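Local atomic coordinates of ornithine carbamoyltransferase, mitochondrial (Coccidioides immitis, PDB entry 3SDS), a protein that catalyses the transfer of the carbamoyl group from carbamoyl phosphate to L-ornithine, giving L-citrulline and phosphate in arginine biosynthesis. Residues D54-E58 / R59-A63; V82-E85 / G86-K90; Y112-S115 / V116-S120; G130-S133 / D134-N137. All coordinates share one frame; numbering follows the deposited sequence.

Contact 1. Residues D54-E58 / R59-A63; sequences DSMPE and RLTGA
Pro57 and Leu60 meet across a tight bend of the chain. The Pro57 ring and the Leu60 branch are set at a slant, and Pro57 CG touches Leu60 CD1 at 3.6 Å. Met56 reaches past Pro57 to the next residues along. Its chain is folded at chi2 (-62°) and again at chi3 (-70°), which turns the terminal methyl toward Leu60 and Thr61. Met56 CE lies 3.9 Å from Leu60 CB and 3.6 Å from Thr61 OG1. The turn itself is held through the Pro57 carbonyl. Leu60 N donates to Pro57 O at 3.0 Å, from above the carbonyl plane. The Thr61 hydroxyl adds a weak bond to the same oxygen, so two donors share it. Thr61 N to Glu58 O is also weak. A type II beta turn from Leu60 to Ala63 follows at once, with Gly62 at positive phi. The whole segment is a surface connection between helix 34-51 and strand 68-73. Pro57 packs on Tyr47 and Ile51 of that helix. Leu60 rests on Ile339 of helix 327-347, and Arg59 forms a salt bridge with Glu343 of the same helix.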
loop_
_atom_site.group_PDB
_atom_site.type_symbol
_atom_site.label_atom_id
_atom_site.label_comp_id
_atom_site.label_asym_id
_atom_site.label_seq_id
_atom_site.Cartn_x
_atom_site.Cartn_y
_atom_site.Cartn_z
ATOM N N ASP A 54 -16.751 -19.889 -7.851
ATOM C CA ASP A 54 -16.082 -19.444 -9.074
ATOM C C ASP A 54 -16.942 -18.547 -9.990
ATOM O O ASP A 54 -16.808 -18.598 -11.220
ATOM C CB ASP A 54 -15.448 -20.655 -9.826
ATOM C CG ASP A 54 -14.298 -20.242 -10.798
ATOM O OD1 ASP A 54 -13.614 -19.205 -10.558
ATOM O OD2 ASP A 54 -14.077 -20.963 -11.816
ATOM N N SER A 55 -17.797 -17.715 -9.385
ATOM C CA SER A 55 -18.632 -16.761 -10.131
ATOM C C SER A 55 -18.648 -15.344 -9.527
ATOM O O SER A 55 -18.309 -15.167 -8.346
ATOM C CB SER A 55 -20.062 -17.297 -10.251
ATOM O OG SER A 55 -20.106 -18.517 -10.971
ATOM N N MET A 56 -19.024 -14.351 -10.342
ATOM C CA MET A 56 -19.211 -12.959 -9.894
ATOM C C MET A 56 -20.668 -12.505 -9.985
ATOM O O MET A 56 -21.285 -12.635 -11.040
ATOM C CB MET A 56 -18.359 -11.965 -10.711
ATOM C CG MET A 56 -16.980 -11.638 -10.138
ATOM S SD MET A 56 -16.968 -10.842 -8.499
ATOM C CE MET A 56 -17.620 -9.222 -8.890
ATOM N N PRO A 57 -21.215 -11.950 -8.885
ATOM C CA PRO A 57 -22.533 -11.285 -8.930
ATOM C C PRO A 57 -22.544 -10.055 -9.851
ATOM O O PRO A 57 -21.686 -9.199 -9.705
ATOM C CB PRO A 57 -22.751 -10.831 -7.473
ATOM C CG PRO A 57 -21.807 -11.647 -6.646
ATOM C CD PRO A 57 -20.641 -11.963 -7.525
ATOM N N GLU A 58 -23.505 -9.947 -10.769
ATOM C CA GLU A 58 -23.635 -8.742 -11.629
ATOM C C GLU A 58 -23.582 -7.380 -10.875
ATOM O O GLU A 58 -22.876 -6.456 -11.288
ATOM C CB GLU A 58 -24.910 -8.808 -12.483
ATOM C CG GLU A 58 -24.974 -9.946 -13.503
ATOM C CD GLU A 58 -24.097 -9.719 -14.720
ATOM O OE1 GLU A 58 -23.656 -8.571 -14.975
ATOM O OE2 GLU A 58 -23.846 -10.703 -15.446
ATOM N N ARG A 59 -24.331 -7.266 -9.779
ATOM C CA ARG A 59 -24.345 -6.059 -8.947
ATOM C C ARG A 59 -22.937 -5.577 -8.532
ATOM O O ARG A 59 -22.728 -4.378 -8.343
ATOM C CB ARG A 59 -25.191 -6.285 -7.674
ATOM C CG ARG A 59 -26.686 -6.443 -7.918
ATOM C CD ARG A 59 -27.455 -6.931 -6.699
ATOM N NE ARG A 59 -27.407 -5.952 -5.617
ATOM C CZ ARG A 59 -28.214 -5.954 -4.545
ATOM N NH1 ARG A 59 -29.162 -6.888 -4.408
ATOM N NH2 ARG A 59 -28.070 -5.015 -3.600
ATOM N N LEU A 60 -21.982 -6.498 -8.381
ATOM C CA LEU A 60 -20.667 -6.155 -7.844
ATOM C C LEU A 60 -19.555 -5.859 -8.886
ATOM O O LEU A 60 -18.532 -5.224 -8.543
ATOM C CB LEU A 60 -20.213 -7.220 -6.842
ATOM C CG LEU A 60 -21.158 -7.626 -5.683
ATOM C CD1 LEU A 60 -20.513 -8.742 -4.856
ATOM C CD2 LEU A 60 -21.568 -6.493 -4.757
ATOM N N THR A 61 -19.737 -6.282 -10.138
ATOM C CA THR A 61 -18.624 -6.261 -11.103
ATOM C C THR A 61 -18.241 -4.844 -11.574
ATOM O O THR A 61 -19.043 -4.167 -12.198
ATOM C CB THR A 61 -18.906 -7.183 -12.329
ATOM O OG1 THR A 61 -19.441 -8.416 -11.862
ATOM C CG2 THR A 61 -17.622 -7.492 -13.121
ATOM N N GLY A 62 -17.017 -4.408 -11.283
ATOM C CA GLY A 62 -16.624 -3.042 -11.565
ATOM C C GLY A 62 -17.475 -1.977 -10.873
ATOM O O GLY A 62 -17.460 -0.824 -11.271
ATOM N N ALA A 63 -18.216 -2.336 -9.836
ATOM C CA ALA A 63 -19.047 -1.362 -9.137
ATOM C C ALA A 63 -18.247 -0.181 -8.557
ATOM O O ALA A 63 -18.777 0.924 -8.436
ATOM C CB ALA A 63 -19.843 -2.033 -8.044
#

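Contact 2. Residues V82-E85 / G86-K90; sequences VSTE and GAVVK
Val88 and Thr84 are one turn apart on helix 78-90, the crossover helix of a beta-alpha-beta unit between strands 68-73 and 94-98. The contact is mainly backbone. Four i to i+4 hydrogen bonds join the two halves: Gly86 N to Val82 O, Ala87 N to Ser83 O, Val88 N to Thr84 O and Val89 N to Glu85 O. The third is 3.0 Å long and almost straight at the hydrogen (179°).

Polar side chains turn to partners beyond these residues. Ser83 OG and Thr84 OG1 both bond to Thr80 O, one turn back. Thr80 is a carbamoyl phosphate ligand by similarity, so the contact lies next to that site. Ser83 also touches Arg334, another such ligand by similarity. Glu85 bonds through OE2 to His94 of the second subunit and through OE1 makes a salt bridge to Arg81. The carboxylate of this buried residue thus joins the helix to a neighbouring subunit.

Apolar contacts tie the helix to its surroundings. Ala87 packs against Ala338, Ile339 and Leu342 of helix 327-347, while Val88 and Val89 lie on Pro95. Within the helix, valine methyls come near carbonyl oxygens one turn back, as is ordinary for i to i+4 neighbours. Val88 CG2, anti to its own carbonyl carbon, lies beside Thr84 O (3.2 Å), and Val89 CG2 is 3.5 Å from Glu85 O.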
loop_
_atom_site.group_PDB
_atom_site.type_symbol
_atom_site.label_atom_id
_atom_site.label_comp_id
_atom_site.label_asym_id
_atom_site.label_seq_id
_atom_site.Cartn_x
_atom_site.Cartn_y
_atom_site.Cartn_z
ATOM N N VAL A 82 -6.909 -6.639 6.352
ATOM C CA VAL A 82 -6.949 -7.759 5.415
ATOM C C VAL A 82 -8.308 -7.913 4.728
ATOM O O VAL A 82 -8.360 -8.067 3.518
ATOM C CB VAL A 82 -6.513 -9.095 6.056
ATOM C CG1 VAL A 82 -6.551 -10.223 5.023
ATOM C CG2 VAL A 82 -5.125 -8.972 6.672
ATOM N N SER A 83 -9.395 -7.861 5.493
ATOM C CA SER A 83 -10.755 -8.024 4.961
ATOM C C SER A 83 -11.312 -6.806 4.182
ATOM O O SER A 83 -12.029 -6.977 3.180
ATOM C CB SER A 83 -11.709 -8.392 6.092
ATOM O OG SER A 83 -11.707 -7.397 7.113
ATOM N N THR A 84 -11.018 -5.587 4.651
ATOM C CA THR A 84 -11.436 -4.368 3.936
ATOM C C THR A 84 -10.718 -4.348 2.587
ATOM O O THR A 84 -11.330 -4.163 1.518
ATOM C CB THR A 84 -11.116 -3.065 4.759
ATOM O OG1 THR A 84 -11.530 -3.222 6.133
ATOM C CG2 THR A 84 -11.802 -1.838 4.175
ATOM N N GLU A 85 -9.415 -4.579 2.634
ATOM C CA GLU A 85 -8.626 -4.565 1.428
ATOM C C GLU A 85 -9.257 -5.539 0.403
ATOM O O GLU A 85 -9.635 -5.125 -0.707
ATOM C CB GLU A 85 -7.146 -4.825 1.741
ATOM C CG GLU A 85 -6.212 -4.059 0.808
ATOM C CD GLU A 85 -4.859 -3.585 1.403
ATOM O OE1 GLU A 85 -4.749 -3.224 2.596
ATOM O OE2 GLU A 85 -3.890 -3.532 0.619
ATOM N N GLY A 86 -9.449 -6.801 0.806
ATOM C CA GLY A 86 -10.025 -7.835 -0.073
ATOM C C GLY A 86 -11.409 -7.511 -0.613
ATOM O O GLY A 86 -11.717 -7.804 -1.773
ATOM N N ALA A 87 -12.239 -6.900 0.227
ATOM C CA ALA A 87 -13.607 -6.538 -0.137
ATOM C C ALA A 87 -13.676 -5.450 -1.194
ATOM O O ALA A 87 -14.420 -5.566 -2.176
ATOM C CB ALA A 87 -14.374 -6.115 1.084
ATOM N N VAL A 88 -12.900 -4.392 -0.994
ATOM C CA VAL A 88 -12.810 -3.329 -1.986
ATOM C C VAL A 88 -12.380 -3.892 -3.347
ATOM O O VAL A 88 -12.997 -3.582 -4.370
ATOM C CB VAL A 88 -11.843 -2.228 -1.508
ATOM C CG1 VAL A 88 -11.693 -1.117 -2.549
ATOM C CG2 VAL A 88 -12.314 -1.656 -0.163
ATOM N N VAL A 89 -11.349 -4.740 -3.361
ATOM C CA VAL A 89 -10.794 -5.266 -4.622
ATOM C C VAL A 89 -11.773 -6.160 -5.423
ATOM O O VAL A 89 -11.823 -6.070 -6.647
ATOM C CB VAL A 89 -9.426 -5.963 -4.402
ATOM C CG1 VAL A 89 -8.976 -6.749 -5.662
ATOM C CG2 VAL A 89 -8.375 -4.949 -3.989
ATOM N N LYS A 90 -12.551 -7.009 -4.750
ATOM C CA LYS A 90 -13.627 -7.762 -5.433
ATOM C C LYS A 90 -14.539 -6.842 -6.249
ATOM O O LYS A 90 -14.981 -7.229 -7.358
ATOM C CB LYS A 90 -14.457 -8.601 -4.456
ATOM C CG LYS A 90 -13.845 -9.954 -4.095
ATOM C CD LYS A 90 -14.207 -11.011 -5.128
ATOM C CE LYS A 90 -13.070 -12.054 -5.384
ATOM N NZ LYS A 90 -12.288 -12.474 -4.167
#

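Contact 3. Residues Y112-S115 / V116-S120; sequences YDTS and VVISS
Tyr112 and Val116 pack one turn apart on helix 111-119. This is apolar contact: Val116 CG2 sits over one face of the phenol ring, 4.4 Å from Tyr112 CE2. Tyr112 CG is anti to the backbone N (chi1 -171°), which places the ring near Val116. The same ring also meets His141 edge-to-face. Two residues along, Thr114 CG2 and Ile118 CD1 are 4.1 Å apart. These two side chains run side by side and point the same way, and both touch Met72 of strand 68-73.

Backbone bonding is regular through most of the segment. Val116 N to Tyr112 O, Val117 N to Asp113 O and Ile118 N to Thr114 O are each 3.0 Å. Ser119 N to Ser115 O is weak at 3.4 Å.

Serine hydroxyls work on the last turn. Ser119 OG lies 2.9 Å from Ser115 O, with Val116 O also close. It also accepts a bond from Ser143 N. Ser120 OG donates to Val117 O at 2.9 Å.

Contacts with the third subunit are of two kinds. Asp113 OD1 is hydrogen-bonded to Tyr321 OH of that subunit, and Val116 packs on its Phe328.

The helix thus meets its own sheet through Thr114 and Ile118, and the third subunit through both a polar and an apolar contact, while serine hydroxyls add to weak backbone bonds near its C-terminal end.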
loop_
_atom_site.group_PDB
_atom_site.type_symbol
_atom_site.label_atom_id
_atom_site.label_comp_id
_atom_site.label_asym_id
_atom_site.label_seq_id
_atom_site.Cartn_x
_atom_site.Cartn_y
_atom_site.Cartn_z
ATOM N N TYR A 112 -11.205 19.308 11.592
ATOM C CA TYR A 112 -12.088 19.850 10.570
ATOM C C TYR A 112 -11.424 19.766 9.182
ATOM O O TYR A 112 -11.968 19.131 8.269
ATOM C CB TYR A 112 -12.463 21.286 10.942
ATOM C CG TYR A 112 -13.538 21.908 10.082
ATOM C CD1 TYR A 112 -14.888 21.593 10.273
ATOM C CD2 TYR A 112 -13.208 22.836 9.086
ATOM C CE1 TYR A 112 -15.878 22.178 9.493
ATOM C CE2 TYR A 112 -14.195 23.428 8.298
ATOM C CZ TYR A 112 -15.526 23.091 8.513
ATOM O OH TYR A 112 -16.494 23.670 7.736
ATOM N N ASP A 113 -10.237 20.372 9.066
ATOM C CA ASP A 113 -9.466 20.439 7.824
ATOM C C ASP A 113 -9.197 19.052 7.187
ATOM O O ASP A 113 -9.557 18.797 6.026
ATOM C CB ASP A 113 -8.143 21.175 8.071
ATOM C CG ASP A 113 -8.332 22.636 8.512
ATOM O OD1 ASP A 113 -9.461 23.041 8.876
ATOM O OD2 ASP A 113 -7.331 23.396 8.490
ATOM N N THR A 114 -8.579 18.158 7.956
ATOM C CA THR A 114 -8.305 16.794 7.509
ATOM C C THR A 114 -9.543 16.108 6.910
ATOM O O THR A 114 -9.501 15.528 5.821
ATOM C CB THR A 114 -7.757 15.984 8.685
ATOM O OG1 THR A 114 -6.453 16.482 9.005
ATOM C CG2 THR A 114 -7.664 14.507 8.359
ATOM N N SER A 115 -10.642 16.197 7.647
ATOM C CA SER A 115 -11.951 15.696 7.253
ATOM C C SER A 115 -12.485 16.272 5.916
ATOM O O SER A 115 -12.927 15.525 5.061
ATOM C CB SER A 115 -12.921 15.999 8.391
ATOM O OG SER A 115 -14.061 15.185 8.304
ATOM N N VAL A 116 -12.448 17.592 5.733
ATOM C CA VAL A 116 -12.987 18.178 4.508
ATOM C C VAL A 116 -12.122 17.781 3.310
ATOM O O VAL A 116 -12.654 17.330 2.280
ATOM C CB VAL A 116 -13.140 19.716 4.600
ATOM C CG1 VAL A 116 -13.195 20.365 3.199
ATOM C CG2 VAL A 116 -14.365 20.087 5.420
ATOM N N VAL A 117 -10.799 17.909 3.486
ATOM C CA VAL A 117 -9.784 17.665 2.444
ATOM C C VAL A 117 -9.699 16.224 1.921
ATOM O O VAL A 117 -9.749 16.001 0.710
ATOM C CB VAL A 117 -8.380 18.152 2.911
ATOM C CG1 VAL A 117 -7.298 17.840 1.861
ATOM C CG2 VAL A 117 -8.418 19.643 3.186
ATOM N N ILE A 118 -9.554 15.252 2.818
ATOM C CA ILE A 118 -9.470 13.840 2.405
ATOM C C ILE A 118 -10.757 13.381 1.741
ATOM O O ILE A 118 -10.708 12.755 0.675
ATOM C CB ILE A 118 -9.070 12.880 3.570
ATOM C CG1 ILE A 118 -7.667 13.247 4.076
ATOM C CG2 ILE A 118 -9.080 11.429 3.121
ATOM C CD1 ILE A 118 -7.032 12.244 5.039
ATOM N N SER A 119 -11.898 13.721 2.345
ATOM C CA SER A 119 -13.199 13.299 1.810
ATOM C C SER A 119 -13.504 13.868 0.413
ATOM O O SER A 119 -14.320 13.299 -0.327
ATOM C CB SER A 119 -14.349 13.591 2.794
ATOM O OG SER A 119 -14.686 14.953 2.826
ATOM N N SER A 120 -12.848 14.969 0.045
ATOM C CA SER A 120 -13.097 15.562 -1.257
ATOM C C SER A 120 -12.365 14.852 -2.416
ATOM O O SER A 120 -12.663 15.104 -3.595
ATOM C CB SER A 120 -12.847 17.081 -1.234
ATOM O OG SER A 120 -11.479 17.412 -1.070
#

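Contact 4. Residues G130-S133 / D134-N137; sequences GPHS and DIAN
His132 and Ile135 meet at the start of helix 132-141. Ile135 CG2 lies over one face of the imidazole in a CH-pi contact, 3.8 Å from the centre of the His132 ring and displaced toward its rim. The nearest ring atom is His132 ND1, 3.5 Å from Ile135 CG2. A chi1 of -174° swings the ring away from the backbone N, to the side of Ile135. The two side chains are set at an angle to each other. A second pair, Pro131 and Asp134, lie alongside each other and point the same way. Pro131 CD is 3.5 Å from Asp134 OD1.

Backbone bonds of the first turn set the spacing of these residues, though two of the three are weak. Asp134 N makes a weak bond of 3.3 Å to Pro131 O. Ala136 N to His132 O is also 3.3 Å, but close to straight at 174°. Asn137 N to Ser133 O is weak at 3.4 Å.

The helix belongs to the beta-alpha-beta unit of strand 124-128, helix 132-141 and strand 146-148, in the carbamoyl phosphate domain. Its first turn follows shortly after Arg128, a carbamoyl phosphate ligand by similarity.

Further out, Phe154 packs edge-to-face with the His132 ring, and Cys151 also touches His132. Asp134 and Ile135 both touch Val129. On the side of helix 111-119, Leu111 meets Asp134 and Asn137. Asn137 O accepts a hydrogen bond from His141 ND1.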
loop_
_atom_site.group_PDB
_atom_site.type_symbol
_atom_site.label_atom_id
_atom_site.label_comp_id
_atom_site.label_asym_id
_atom_site.label_seq_id
_atom_site.Cartn_x
_atom_site.Cartn_y
_atom_site.Cartn_z
ATOM N N GLY A 130 -9.641 6.327 18.498
ATOM C CA GLY A 130 -9.791 6.026 19.928
ATOM C C GLY A 130 -11.196 6.321 20.448
ATOM O O GLY A 130 -12.111 5.489 20.294
ATOM N N PRO A 131 -11.384 7.507 21.081
ATOM C CA PRO A 131 -12.738 7.891 21.576
ATOM C C PRO A 131 -13.811 7.983 20.471
ATOM O O PRO A 131 -13.480 8.289 19.316
ATOM C CB PRO A 131 -12.500 9.265 22.258
ATOM C CG PRO A 131 -11.018 9.252 22.663
ATOM C CD PRO A 131 -10.325 8.439 21.559
ATOM N N HIS A 132 -15.072 7.701 20.824
ATOM C CA HIS A 132 -16.203 7.874 19.888
ATOM C C HIS A 132 -16.473 9.347 19.491
ATOM O O HIS A 132 -16.856 9.635 18.341
ATOM C CB HIS A 132 -17.495 7.217 20.380
ATOM C CG HIS A 132 -18.590 7.273 19.360
ATOM N ND1 HIS A 132 -18.745 6.314 18.378
ATOM C CD2 HIS A 132 -19.542 8.212 19.123
ATOM C CE1 HIS A 132 -19.762 6.646 17.600
ATOM N NE2 HIS A 132 -20.258 7.796 18.025
ATOM N N SER A 133 -16.290 10.273 20.435
ATOM C CA SER A 133 -16.385 11.696 20.114
ATOM C C SER A 133 -15.533 12.038 18.877
ATOM O O SER A 133 -15.926 12.890 18.076
ATOM C CB SER A 133 -16.017 12.582 21.322
ATOM O OG SER A 133 -14.813 12.177 21.969
ATOM N N ASP A 134 -14.393 11.353 18.717
ATOM C CA ASP A 134 -13.506 11.541 17.560
ATOM C C ASP A 134 -14.171 11.187 16.217
ATOM O O ASP A 134 -14.193 12.022 15.306
ATOM C CB ASP A 134 -12.194 10.760 17.732
ATOM C CG ASP A 134 -11.079 11.597 18.338
ATOM O OD1 ASP A 134 -10.479 11.149 19.334
ATOM O OD2 ASP A 134 -10.789 12.693 17.817
ATOM N N ILE A 135 -14.710 9.969 16.103
ATOM C CA ILE A 135 -15.307 9.489 14.839
ATOM C C ILE A 135 -16.533 10.305 14.374
ATOM O O ILE A 135 -16.690 10.572 13.178
ATOM C CB ILE A 135 -15.599 7.935 14.852
ATOM C CG1 ILE A 135 -16.092 7.423 13.499
ATOM C CG2 ILE A 135 -16.630 7.570 15.893
ATOM C CD1 ILE A 135 -15.022 7.083 12.551
ATOM N N ALA A 136 -17.389 10.704 15.315
ATOM C CA ALA A 136 -18.564 11.511 14.978
ATOM C C ALA A 136 -18.168 12.860 14.368
ATOM O O ALA A 136 -18.723 13.266 13.350
ATOM C CB ALA A 136 -19.483 11.689 16.188
ATOM N N ASN A 137 -17.190 13.527 14.969
ATOM C CA ASN A 137 -16.711 14.813 14.456
ATOM C C ASN A 137 -16.147 14.727 13.021
ATOM O O ASN A 137 -16.344 15.625 12.199
ATOM C CB ASN A 137 -15.698 15.436 15.438
ATOM C CG ASN A 137 -16.336 15.818 16.798
ATOM O OD1 ASN A 137 -17.512 16.184 16.869
ATOM N ND2 ASN A 137 -15.548 15.726 17.872
#

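How the contacts relate
The contacts follow in series along the chain, all within the carbamoyl phosphate domain. Contact 1 is in the loop leading to strand 68-73, and contact 2 is on the helix after that strand. Their centres are 14 Å apart, and they touch where Met56 CE packs on Lys90 O at 3.6 Å. Contacts 3 and 4 form a second pair with centres 15 Å apart, on helices 111-119 and 132-141, which flank strand 124-128 in sequence. Contact 2 lies 23 to 24 Å from both, between centres. Helices 78-90 and 111-119 pack on the domain's own sheet and also meet different neighbouring subunits, whereas no other chain touches contacts 1 and 4.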